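Cycloserine biosynthesis protein DcsG (Streptomyces lavendulae, PDB 6JIL) catalyses the ATP- and magnesium-dependent ring closure of O-ureido-D-serine to the antitubercular antibiotic D-cycloserine, the cyclisation step of its biosynthesis. Local coordinates at residues 66-69 with 70-74; 77-80 with 81-85; 57-60 with 61-65; 24-28 with 29-33; 225-228 with 229-232. All coordinates share one frame; numbering follows the deposited sequence.

Contact 1: residues 66-69 with 70-74; sequences FLAF and CERVS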
# COMPACT_ATOMS: atom_id res chain seq x y z
N PHE A 66 7.21 -8.87 11.07
CA PHE A 66 6.47 -9.41 9.93
C PHE A 66 7.41 -9.81 8.80
O PHE A 66 7.22 -10.84 8.16
CB PHE A 66 5.45 -8.39 9.41
CG PHE A 66 4.65 -8.89 8.24
CD1 PHE A 66 3.70 -9.90 8.42
CD2 PHE A 66 4.88 -8.41 6.96
CE1 PHE A 66 3.00 -10.41 7.33
CE2 PHE A 66 4.18 -8.93 5.87
CZ PHE A 66 3.25 -9.93 6.05
N LEU A 67 8.42 -8.98 8.56
CA LEU A 67 9.39 -9.26 7.51
C LEU A 67 10.12 -10.56 7.85
O LEU A 67 10.40 -11.37 6.96
CB LEU A 67 10.40 -8.11 7.39
CG LEU A 67 10.02 -6.93 6.49
CD1 LEU A 67 8.66 -6.41 6.88
CD2 LEU A 67 11.06 -5.81 6.59
N ALA A 68 10.41 -10.78 9.13
CA ALA A 68 11.09 -11.99 9.57
C ALA A 68 10.18 -13.19 9.35
O ALA A 68 10.62 -14.27 8.95
CB ALA A 68 11.46 -11.88 11.05
N PHE A 69 8.89 -12.99 9.61
CA PHE A 69 7.90 -14.04 9.43
C PHE A 69 7.87 -14.45 7.97
O PHE A 69 7.98 -15.63 7.65
CB PHE A 69 6.51 -13.53 9.85
CG PHE A 69 5.38 -14.34 9.31
CD1 PHE A 69 5.05 -15.57 9.87
CD2 PHE A 69 4.64 -13.89 8.21
CE1 PHE A 69 3.99 -16.33 9.36
CE2 PHE A 69 3.59 -14.65 7.69
CZ PHE A 69 3.26 -15.87 8.26
N CYS A 70 7.75 -13.47 7.08
CA CYS A 70 7.72 -13.74 5.65
C CYS A 70 8.97 -14.51 5.23
O CYS A 70 8.88 -15.49 4.50
CB CYS A 70 7.62 -12.43 4.87
SG CYS A 70 6.11 -11.51 5.17
N GLU A 71 10.13 -14.03 5.68
CA GLU A 71 11.40 -14.67 5.37
C GLU A 71 11.40 -16.14 5.77
O GLU A 71 11.78 -17.00 4.98
CB GLU A 71 12.53 -13.93 6.09
CG GLU A 71 13.93 -14.49 5.87
CD GLU A 71 14.31 -14.55 4.40
OE1 GLU A 71 13.98 -13.61 3.64
OE2 GLU A 71 14.97 -15.54 4.00
N ARG A 72 10.98 -16.44 7.00
CA ARG A 72 10.94 -17.83 7.47
C ARG A 72 9.95 -18.69 6.69
O ARG A 72 10.18 -19.88 6.49
CB ARG A 72 10.56 -17.89 8.95
CG ARG A 72 11.57 -17.34 9.92
CD ARG A 72 11.24 -17.83 11.34
NE ARG A 72 9.92 -17.37 11.78
CZ ARG A 72 9.67 -16.15 12.22
NH1 ARG A 72 10.64 -15.25 12.30
NH2 ARG A 72 8.43 -15.81 12.57
N VAL A 73 8.84 -18.10 6.27
CA VAL A 73 7.83 -18.83 5.54
C VAL A 73 8.32 -19.21 4.14
O VAL A 73 7.99 -20.28 3.63
CB VAL A 73 6.52 -18.00 5.43
CG1 VAL A 73 5.44 -18.79 4.68
CG2 VAL A 73 6.03 -17.63 6.82
N SER A 74 9.13 -18.34 3.54
CA SER A 74 9.66 -18.57 2.19
C SER A 74 10.54 -19.80 2.10
O SER A 74 10.78 -20.32 1.01
CB SER A 74 10.47 -17.36 1.73
OG SER A 74 11.66 -17.27 2.48
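Cys-70 sets its sulfur over one face of the Phe-66 ring, four residues back along the same helix. SG lies 3.6 Å from the centroid of the Phe-66 ring and 26° off its normal, displaced toward the rim, so that CE2 of Phe-66 is the ring atom nearest to Cys-70 SG, at 3.3 Å. This is a sulfur-aromatic contact made over the face. A CH-pi contact follows three residues on: Val-73 lays its CG2 methyl over the Phe-69 ring, 3.6 Å from the centroid. Phe-69 has CG anti to the backbone N (chi1 161°), which puts the ring beside the carbonyl carbon, where CG2 of Val-73 meets its face. On the more exposed flank, Arg-72 folds back at chi3 so that one face of its guanidinium rests on Phe-69 CA, 3.6 Å from NH2 of Arg-72. NE of Arg-72 hydrogen-bonds a tartaric acid molecule, probably from the crystallisation liquor. These spacings are set by successive i to i+4 bonds of the alpha helix, such as Cys-70 N to Phe-66 O at 2.9 Å. Helix 63-76 is the crossover helix between strands 50-55 and 78-79. Phe-69 and Cys-70 press on Phe-53 of the former strand, Trp-38 and Trp-45 meet Phe-66 and Phe-69 respectively edge-to-face, and Cys-70 also touches Val-86 of helix 83-89.

Contact 2: residues 77-80 with 81-85; sequences TRLI and TPMPL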
# COMPACT_ATOMS: atom_id res chain seq x y z
N THR A 77 7.64 -22.92 2.14
CA THR A 77 6.60 -22.97 1.12
C THR A 77 6.76 -21.80 0.17
O THR A 77 7.52 -20.87 0.44
CB THR A 77 5.18 -22.92 1.73
OG1 THR A 77 4.21 -22.88 0.67
CG2 THR A 77 5.01 -21.69 2.60
N ARG A 78 6.03 -21.84 -0.94
CA ARG A 78 6.09 -20.79 -1.95
C ARG A 78 5.25 -19.54 -1.65
O ARG A 78 4.07 -19.63 -1.31
CB ARG A 78 5.65 -21.36 -3.31
CG ARG A 78 5.59 -20.32 -4.40
CD ARG A 78 4.78 -20.79 -5.61
NE ARG A 78 4.60 -19.72 -6.58
CZ ARG A 78 3.86 -19.81 -7.68
NH1 ARG A 78 3.22 -20.94 -7.95
NH2 ARG A 78 3.75 -18.78 -8.51
N LEU A 79 5.87 -18.37 -1.79
CA LEU A 79 5.15 -17.12 -1.57
C LEU A 79 4.73 -16.57 -2.94
O LEU A 79 5.56 -16.43 -3.83
CB LEU A 79 6.05 -16.09 -0.88
CG LEU A 79 6.63 -16.45 0.48
CD1 LEU A 79 7.59 -15.36 0.90
CD2 LEU A 79 5.51 -16.61 1.51
N ILE A 80 3.44 -16.28 -3.10
CA ILE A 80 2.96 -15.73 -4.37
C ILE A 80 3.74 -14.44 -4.65
O ILE A 80 4.13 -14.17 -5.78
CB ILE A 80 1.44 -15.44 -4.34
CG1 ILE A 80 0.67 -16.75 -4.15
CG2 ILE A 80 1.02 -14.77 -5.63
CD1 ILE A 80 1.01 -17.82 -5.18
N THR A 81 3.94 -13.64 -3.61
CA THR A 81 4.72 -12.41 -3.73
C THR A 81 6.06 -12.76 -3.07
O THR A 81 6.16 -12.77 -1.84
CB THR A 81 4.08 -11.23 -2.96
OG1 THR A 81 3.87 -11.59 -1.59
CG2 THR A 81 2.76 -10.84 -3.61
N PRO A 82 7.08 -13.09 -3.88
CA PRO A 82 8.41 -13.45 -3.37
C PRO A 82 9.04 -12.34 -2.53
O PRO A 82 8.69 -11.17 -2.69
CB PRO A 82 9.21 -13.75 -4.64
CG PRO A 82 8.53 -12.88 -5.67
CD PRO A 82 7.08 -13.08 -5.36
N MSE A 83 9.97 -12.72 -1.66
CA MSE A 83 10.62 -11.77 -0.76
C MSE A 83 11.08 -10.44 -1.35
O MSE A 83 10.79 -9.39 -0.78
CB MSE A 83 11.77 -12.46 -0.03
CG MSE A 83 11.28 -13.50 0.96
SE MSE A 83 10.21 -12.72 2.39
CE MSE A 83 8.52 -12.55 1.50
N PRO A 84 11.80 -10.47 -2.48
CA PRO A 84 12.23 -9.18 -3.04
C PRO A 84 11.05 -8.21 -3.14
O PRO A 84 11.15 -7.06 -2.73
CB PRO A 84 12.81 -9.56 -4.40
CG PRO A 84 13.37 -10.92 -4.14
CD PRO A 84 12.27 -11.58 -3.33
N LEU A 85 9.93 -8.71 -3.67
CA LEU A 85 8.72 -7.90 -3.83
C LEU A 85 8.20 -7.46 -2.46
O LEU A 85 7.83 -6.30 -2.27
CB LEU A 85 7.62 -8.72 -4.52
CG LEU A 85 6.53 -8.01 -5.34
CD1 LEU A 85 5.29 -8.88 -5.34
CD2 LEU A 85 6.21 -6.64 -4.80
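Leu-79 and Met-83, the latter present as selenomethionine, form the tight apolar side of this turn. One leucine methyl does the touching: CD1 of Leu-79 lies 4.0 Å from SE of Met-83 and 4.1 Å from its CG. The modelled gap from that methyl to CE is too short for two carbons, so the exact position of the selenomethionine end is doubtful. Bends at chi2 and chi3 (-63° and 81°) fold Met-83 back toward the leucine instead of letting it run outward. Behind this pair, CB of Leu-79 sits 3.5 Å from the carbonyl oxygen of Thr-81. No hydrogen bond links residues 77-80 to 81-85; chain continuity and apolar packing bring them together. The solvent side is marked by two exposed residues, Pro-82 and Arg-78. Pro-82, at the N-cap position of the next helix, brings its ring to residues 77-80 through CD alone, beside the carbonyl group of Ile-80. The guanidinium of Arg-78 lies flat over CD1 of Ile-80, with NH1 hydrogen-bonded to the carbonyl oxygen of Arg-296. The turn joins strand 78-79, an outermost strand of the four-stranded parallel sheet, to helix 83-89. Arg-78 and Ile-80 exchange backbone hydrogen bonds with Val-51 of strand 50-55, while Leu-79 packs on Val-73 and Ser-74 of helix 63-76.

Contact 3: residues 57-60 with 61-65; sequences WTWA and ERQAE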
# COMPACT_ATOMS: atom_id res chain seq x y z
N TRP A 57 -2.34 -6.69 8.60
CA TRP A 57 -2.12 -5.27 8.76
C TRP A 57 -1.48 -4.71 10.02
O TRP A 57 -1.15 -3.52 10.06
CB TRP A 57 -3.40 -4.52 8.40
CG TRP A 57 -3.80 -4.78 6.97
CD1 TRP A 57 -2.97 -5.00 5.90
CD2 TRP A 57 -5.13 -4.84 6.44
NE1 TRP A 57 -3.69 -5.20 4.76
CE2 TRP A 57 -5.03 -5.10 5.06
CE3 TRP A 57 -6.41 -4.69 7.01
CZ2 TRP A 57 -6.14 -5.23 4.23
CZ3 TRP A 57 -7.52 -4.82 6.18
CH2 TRP A 57 -7.38 -5.08 4.81
N THR A 58 -1.28 -5.54 11.04
CA THR A 58 -0.63 -5.03 12.23
C THR A 58 0.88 -5.03 11.98
O THR A 58 1.66 -4.69 12.87
CB THR A 58 -0.95 -5.88 13.50
OG1 THR A 58 -0.53 -7.24 13.30
CG2 THR A 58 -2.43 -5.84 13.80
N TRP A 59 1.28 -5.39 10.77
CA TRP A 59 2.71 -5.40 10.44
C TRP A 59 3.23 -3.98 10.58
O TRP A 59 4.42 -3.77 10.82
CB TRP A 59 2.96 -5.91 9.02
CG TRP A 59 2.50 -4.98 7.92
CD1 TRP A 59 1.30 -5.02 7.25
CD2 TRP A 59 3.21 -3.86 7.38
NE1 TRP A 59 1.22 -3.99 6.34
CE2 TRP A 59 2.38 -3.26 6.40
CE3 TRP A 59 4.47 -3.29 7.64
CZ2 TRP A 59 2.76 -2.13 5.68
CZ3 TRP A 59 4.85 -2.16 6.92
CH2 TRP A 59 4.00 -1.60 5.95
N ALA A 60 2.33 -3.01 10.43
CA ALA A 60 2.69 -1.60 10.55
C ALA A 60 3.14 -1.26 11.96
O ALA A 60 3.77 -0.22 12.18
CB ALA A 60 1.51 -0.73 10.15
N GLU A 61 2.79 -2.11 12.92
CA GLU A 61 3.16 -1.91 14.32
C GLU A 61 4.43 -2.66 14.66
O GLU A 61 5.12 -2.32 15.62
CB GLU A 61 2.05 -2.40 15.25
CG GLU A 61 0.90 -1.44 15.39
CD GLU A 61 -0.29 -2.08 16.04
OE1 GLU A 61 -0.12 -2.77 17.07
OE2 GLU A 61 -1.42 -1.90 15.52
N ARG A 62 4.74 -3.68 13.87
CA ARG A 62 5.94 -4.48 14.09
C ARG A 62 6.47 -4.97 12.74
O ARG A 62 6.44 -6.15 12.43
CB ARG A 62 5.63 -5.65 15.03
CG ARG A 62 4.29 -6.33 14.79
CD ARG A 62 4.03 -7.39 15.85
NE ARG A 62 4.02 -6.84 17.20
CZ ARG A 62 3.07 -6.05 17.69
NH1 ARG A 62 2.03 -5.70 16.92
NH2 ARG A 62 3.15 -5.59 18.93
N GLN A 63 6.98 -4.02 11.97
CA GLN A 63 7.51 -4.28 10.64
C GLN A 63 8.58 -5.36 10.60
O GLN A 63 8.44 -6.34 9.88
CB GLN A 63 8.04 -2.98 10.04
CG GLN A 63 7.02 -1.84 10.06
CD GLN A 63 7.00 -1.07 11.38
OE1 GLN A 63 6.91 -1.65 12.46
NE2 GLN A 63 7.09 0.26 11.29
N ALA A 64 9.64 -5.18 11.37
CA ALA A 64 10.72 -6.16 11.39
C ALA A 64 10.21 -7.57 11.68
O ALA A 64 10.67 -8.54 11.07
CB ALA A 64 11.78 -5.77 12.43
N GLU A 65 9.26 -7.68 12.61
CA GLU A 65 8.68 -8.97 12.99
C GLU A 65 7.98 -9.64 11.83
O GLU A 65 8.13 -10.85 11.62
CB GLU A 65 7.68 -8.81 14.14
CG GLU A 65 8.29 -8.55 15.51
CD GLU A 65 8.86 -7.15 15.66
OE1 GLU A 65 9.31 -6.81 16.78
OE2 GLU A 65 8.86 -6.39 14.67
O HOH W 1 -1.61 -1.79 12.46
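The carbonyl oxygen of Thr-58 accepts the amide of Glu-61 at 2.8 Å (Glu-61 N to Thr-58 O), the shortest hydrogen bond across this turn. The donor stands 57° out of the carbonyl plane, and the i to i+3 spacing is that of a 3-10 turn. One residue on, the amide of Arg-62 is shared between two weak bonds, to Thr-58 O at 3.4 Å and to Trp-59 O at 3.1 Å. A water bridges the turn, giving one hydrogen to the carbonyl oxygen of Trp-57 and the other to OE2 of Glu-61, the latter at 3.1 Å. The glutamate's other oxygen, OE1, makes a long ion pair with Arg-62 NH1, at 3.6 Å. Residues 57-60 thus form a short 3-10 segment that leads from strand 50-55 into helix 63-76, the crossover helix of a beta-alpha-beta unit, with Arg-62 at its N-cap position. Packing involves Trp-59 and Gln-63. CG of Gln-63 touches CE3 of Trp-59 at 3.8 Å, the two side chains crossing at about a right angle with indole and amide planes 66° apart. NE1 of Trp-59 bonds Glu-274 OE2, and the indole lies about 7 Å from the bound ADP and from a magnesium ion; Thr-58 OG1 bonds Asp-9 OD1.

Contact 4: residues 24-28 with 29-33; sequences EACRT and VGITA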
# COMPACT_ATOMS: atom_id res chain seq x y z
N GLU A 24 -15.10 -17.08 -1.43
CA GLU A 24 -16.11 -17.65 -2.31
C GLU A 24 -15.53 -17.83 -3.71
O GLU A 24 -15.75 -18.86 -4.36
CB GLU A 24 -17.35 -16.76 -2.37
CG GLU A 24 -18.19 -16.84 -1.11
CD GLU A 24 -18.35 -18.28 -0.61
OE1 GLU A 24 -17.59 -18.69 0.30
OE2 GLU A 24 -19.23 -19.00 -1.14
N ALA A 25 -14.78 -16.83 -4.17
CA ALA A 25 -14.15 -16.88 -5.49
C ALA A 25 -13.16 -18.04 -5.54
O ALA A 25 -13.07 -18.75 -6.54
CB ALA A 25 -13.42 -15.56 -5.76
N CYS A 26 -12.42 -18.24 -4.45
CA CYS A 26 -11.46 -19.34 -4.39
C CYS A 26 -12.20 -20.64 -4.55
O CYS A 26 -11.74 -21.56 -5.23
CB CYS A 26 -10.71 -19.33 -3.05
SG CYS A 26 -9.37 -18.14 -3.03
N ARG A 27 -13.36 -20.71 -3.91
CA ARG A 27 -14.22 -21.88 -3.96
C ARG A 27 -14.62 -22.12 -5.41
O ARG A 27 -14.64 -23.26 -5.88
CB ARG A 27 -15.46 -21.64 -3.09
CG ARG A 27 -16.29 -22.87 -2.76
CD ARG A 27 -17.64 -22.45 -2.17
NE ARG A 27 -17.48 -21.55 -1.02
CZ ARG A 27 -17.04 -21.93 0.17
NH1 ARG A 27 -16.73 -23.20 0.39
NH2 ARG A 27 -16.88 -21.04 1.14
N THR A 28 -14.94 -21.04 -6.12
CA THR A 28 -15.36 -21.16 -7.51
C THR A 28 -14.24 -21.60 -8.46
O THR A 28 -14.51 -22.22 -9.48
CB THR A 28 -15.98 -19.83 -8.03
OG1 THR A 28 -14.98 -18.81 -8.09
CG2 THR A 28 -17.10 -19.37 -7.10
N VAL A 29 -12.99 -21.30 -8.14
CA VAL A 29 -11.90 -21.74 -9.01
C VAL A 29 -11.23 -23.00 -8.47
O VAL A 29 -10.11 -23.33 -8.83
CB VAL A 29 -10.85 -20.62 -9.22
CG1 VAL A 29 -11.51 -19.40 -9.85
CG2 VAL A 29 -10.18 -20.26 -7.91
N GLY A 30 -11.94 -23.69 -7.59
CA GLY A 30 -11.45 -24.93 -7.02
C GLY A 30 -10.31 -24.93 -6.02
O GLY A 30 -9.84 -26.01 -5.64
N ILE A 31 -9.85 -23.77 -5.57
CA ILE A 31 -8.74 -23.77 -4.62
C ILE A 31 -9.19 -23.74 -3.17
O ILE A 31 -10.08 -22.98 -2.78
CB ILE A 31 -7.73 -22.64 -4.93
CG1 ILE A 31 -8.42 -21.30 -5.08
CG2 ILE A 31 -7.00 -22.95 -6.23
CD1 ILE A 31 -7.51 -20.23 -5.67
N THR A 32 -8.57 -24.60 -2.37
CA THR A 32 -8.88 -24.71 -0.95
C THR A 32 -8.03 -23.70 -0.22
O THR A 32 -6.80 -23.79 -0.22
CB THR A 32 -8.53 -26.10 -0.41
OG1 THR A 32 -8.95 -27.10 -1.34
CG2 THR A 32 -9.23 -26.35 0.92
N ALA A 33 -8.67 -22.72 0.40
CA ALA A 33 -7.93 -21.69 1.11
C ALA A 33 -8.19 -21.74 2.61
O ALA A 33 -9.29 -22.09 3.04
CB ALA A 33 -8.30 -20.31 0.57
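Cys-26 in the last turn of helix 19-28 meets Ile-31, the second residue beyond Val-29, where the chain leaves the helix. CB of Cys-26 touches CG1 of Ile-31 at 3.6 Å, and the sulfur continues along the isoleucine branch, with SG of Cys-26 3.8 Å from CD1 of Ile-31. CG1 of Ile-31 takes the place between the backbone N and the carbonyl carbon (chi1 51°), which turns the longer branch back over the helix end. Val-29 fills the inside of the bend: its CG2 lies 3.4 Å from the carbonyl oxygen of Cys-26. That carbonyl also takes part in the backbone pattern. Ile-31 N bonds Cys-26 O at 2.9 Å and Gly-30 N bonds Arg-27 O at 3.2 Å, the two bonds of a Schellman motif, with Gly-30 as its C-prime residue at a positive phi of 71°. The apolar touch between Cys-26 and Ile-31 is the packing that usually accompanies this motif. Within the helix, exposed Arg-27 forms a salt bridge with Glu-24, NH2 to OE1 at 2.6 Å, in the guanidinium plane. Helix 285-296 packs against Ala-25, Thr-28 and Val-29, and strand 33-37 begins just beyond. The carbonyl oxygens of Cys-26 and Arg-27 thus find donors beyond the helix end, with the packing of Cys-26 on Ile-31 beside them, while the charges stay at the surface.

Contact 5: residues 225-228 with 229-232; sequences ADED and QRAV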
# COMPACT_ATOMS: atom_id res chain seq x y z
N ALA A 225 -12.34 4.63 -13.05
CA ALA A 225 -11.11 5.38 -13.35
C ALA A 225 -11.05 5.73 -14.82
O ALA A 225 -11.40 4.91 -15.67
CB ALA A 225 -9.89 4.55 -12.96
N ASP A 226 -10.63 6.96 -15.13
CA ASP A 226 -10.54 7.36 -16.52
C ASP A 226 -9.26 6.83 -17.15
O ASP A 226 -8.42 6.24 -16.47
CB ASP A 226 -10.61 8.89 -16.67
CG ASP A 226 -9.63 9.63 -15.79
OD1 ASP A 226 -9.90 9.77 -14.58
OD2 ASP A 226 -8.58 10.07 -16.30
N GLU A 227 -9.13 7.03 -18.46
CA GLU A 227 -7.96 6.56 -19.21
C GLU A 227 -6.63 6.97 -18.61
O GLU A 227 -5.75 6.13 -18.42
CB GLU A 227 -8.04 7.05 -20.66
CG GLU A 227 -9.08 6.32 -21.49
CD GLU A 227 -9.23 6.90 -22.88
OE1 GLU A 227 -9.90 6.25 -23.72
OE2 GLU A 227 -8.69 8.00 -23.13
N ASP A 228 -6.49 8.25 -18.31
CA ASP A 228 -5.26 8.78 -17.74
C ASP A 228 -4.87 8.09 -16.45
O ASP A 228 -3.71 7.73 -16.25
CB ASP A 228 -5.40 10.27 -17.49
CG ASP A 228 -5.39 11.08 -18.77
OD1 ASP A 228 -5.82 12.26 -18.73
OD2 ASP A 228 -4.94 10.54 -19.80
N GLN A 229 -5.85 7.91 -15.56
CA GLN A 229 -5.59 7.28 -14.28
C GLN A 229 -5.15 5.84 -14.48
O GLN A 229 -4.16 5.40 -13.88
CB GLN A 229 -6.84 7.36 -13.41
CG GLN A 229 -7.27 8.78 -13.11
CD GLN A 229 -8.51 8.85 -12.24
OE1 GLN A 229 -9.56 8.31 -12.59
NE2 GLN A 229 -8.39 9.53 -11.09
N ARG A 230 -5.86 5.11 -15.34
CA ARG A 230 -5.52 3.72 -15.61
C ARG A 230 -4.17 3.65 -16.30
O ARG A 230 -3.39 2.72 -16.08
CB ARG A 230 -6.60 3.06 -16.46
CG ARG A 230 -7.94 2.98 -15.75
CD ARG A 230 -8.96 2.16 -16.51
NE ARG A 230 -9.48 2.86 -17.68
CZ ARG A 230 -10.41 2.35 -18.49
NH1 ARG A 230 -10.90 1.14 -18.25
NH2 ARG A 230 -10.84 3.06 -19.53
N ALA A 231 -3.89 4.65 -17.13
CA ALA A 231 -2.62 4.71 -17.83
C ALA A 231 -1.47 4.88 -16.84
O ALA A 231 -0.43 4.23 -16.95
CB ALA A 231 -2.63 5.86 -18.83
N VAL A 232 -1.65 5.76 -15.86
CA VAL A 232 -0.61 5.99 -14.87
C VAL A 232 -0.45 4.76 -13.97
O VAL A 232 0.66 4.29 -13.73
CB VAL A 232 -0.91 7.24 -14.00
CG1 VAL A 232 0.00 7.27 -12.78
CG2 VAL A 232 -0.70 8.50 -14.82
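Arg-230 runs back beside residues 225-227, at the start of helix 227-244. Its CB lies 3.7 Å from the carbonyl oxygen of Asp-226, the oxygen that also accepts Arg-230 N at 3.0 Å. CG comes nearer still to this carbonyl, and it also touches CB of Ala-225 at 3.7 Å. CD passes beside the carbonyl oxygen of Ala-225. A bend at chi3 (-74°) then lays one guanidinium face over that same oxygen, with NE of Arg-230 3.5 Å from Ala-225 O at an angle too poor for a hydrogen bond. At the tip, NH2 comes within 4.2 Å of CG of Glu-227, reaching the glutamate's methylene rather than its carboxylate. Gln-229 OE1 accepts the amide of Asp-226, the N-cap residue, at 3.1 Å with the donor in the carbonyl plane on a lone pair. The placing of Asp-226 OD1 against the glutamine amide is doubtful as modelled. A return bond is not established, OD2 of Asp-226 standing 3.6 Å from Gln-229 N. Nearby, Ala-225 and Arg-230 both pack on Leu-189. The arginine therefore contributes mostly its aliphatic chain and a flat polar face; with Glu-227 OE1 5.3 Å from Arg-230 NH2, too far for a salt bridge, its charge would probably be only weakly offset there.

Contacts 1, 2 and 3 belong to one beta-alpha-beta region: contact 3 starts helix 63-76, contact 1 lies along it, and contact 2 leads from strand 78-79 to the next helix. Contact 1 touches both others, through Phe-66 CG on Trp-59 CB (3.5 Å) and through Glu-71 N on Met-83 SE (3.5 Å), whereas contacts 2 and 3 do not meet. Contact 2 is buried and mainly apolar, with no hydrogen bond across it, contact 1 mixes buried aromatic packing with an exposed flank, and contact 3, nearest the nucleotide, is the most polar of these. Contacts 4 and 5 lie away from this unit, at a helix C-terminus and an N-terminus, contact 4 partly buried and contact 5 at the surface.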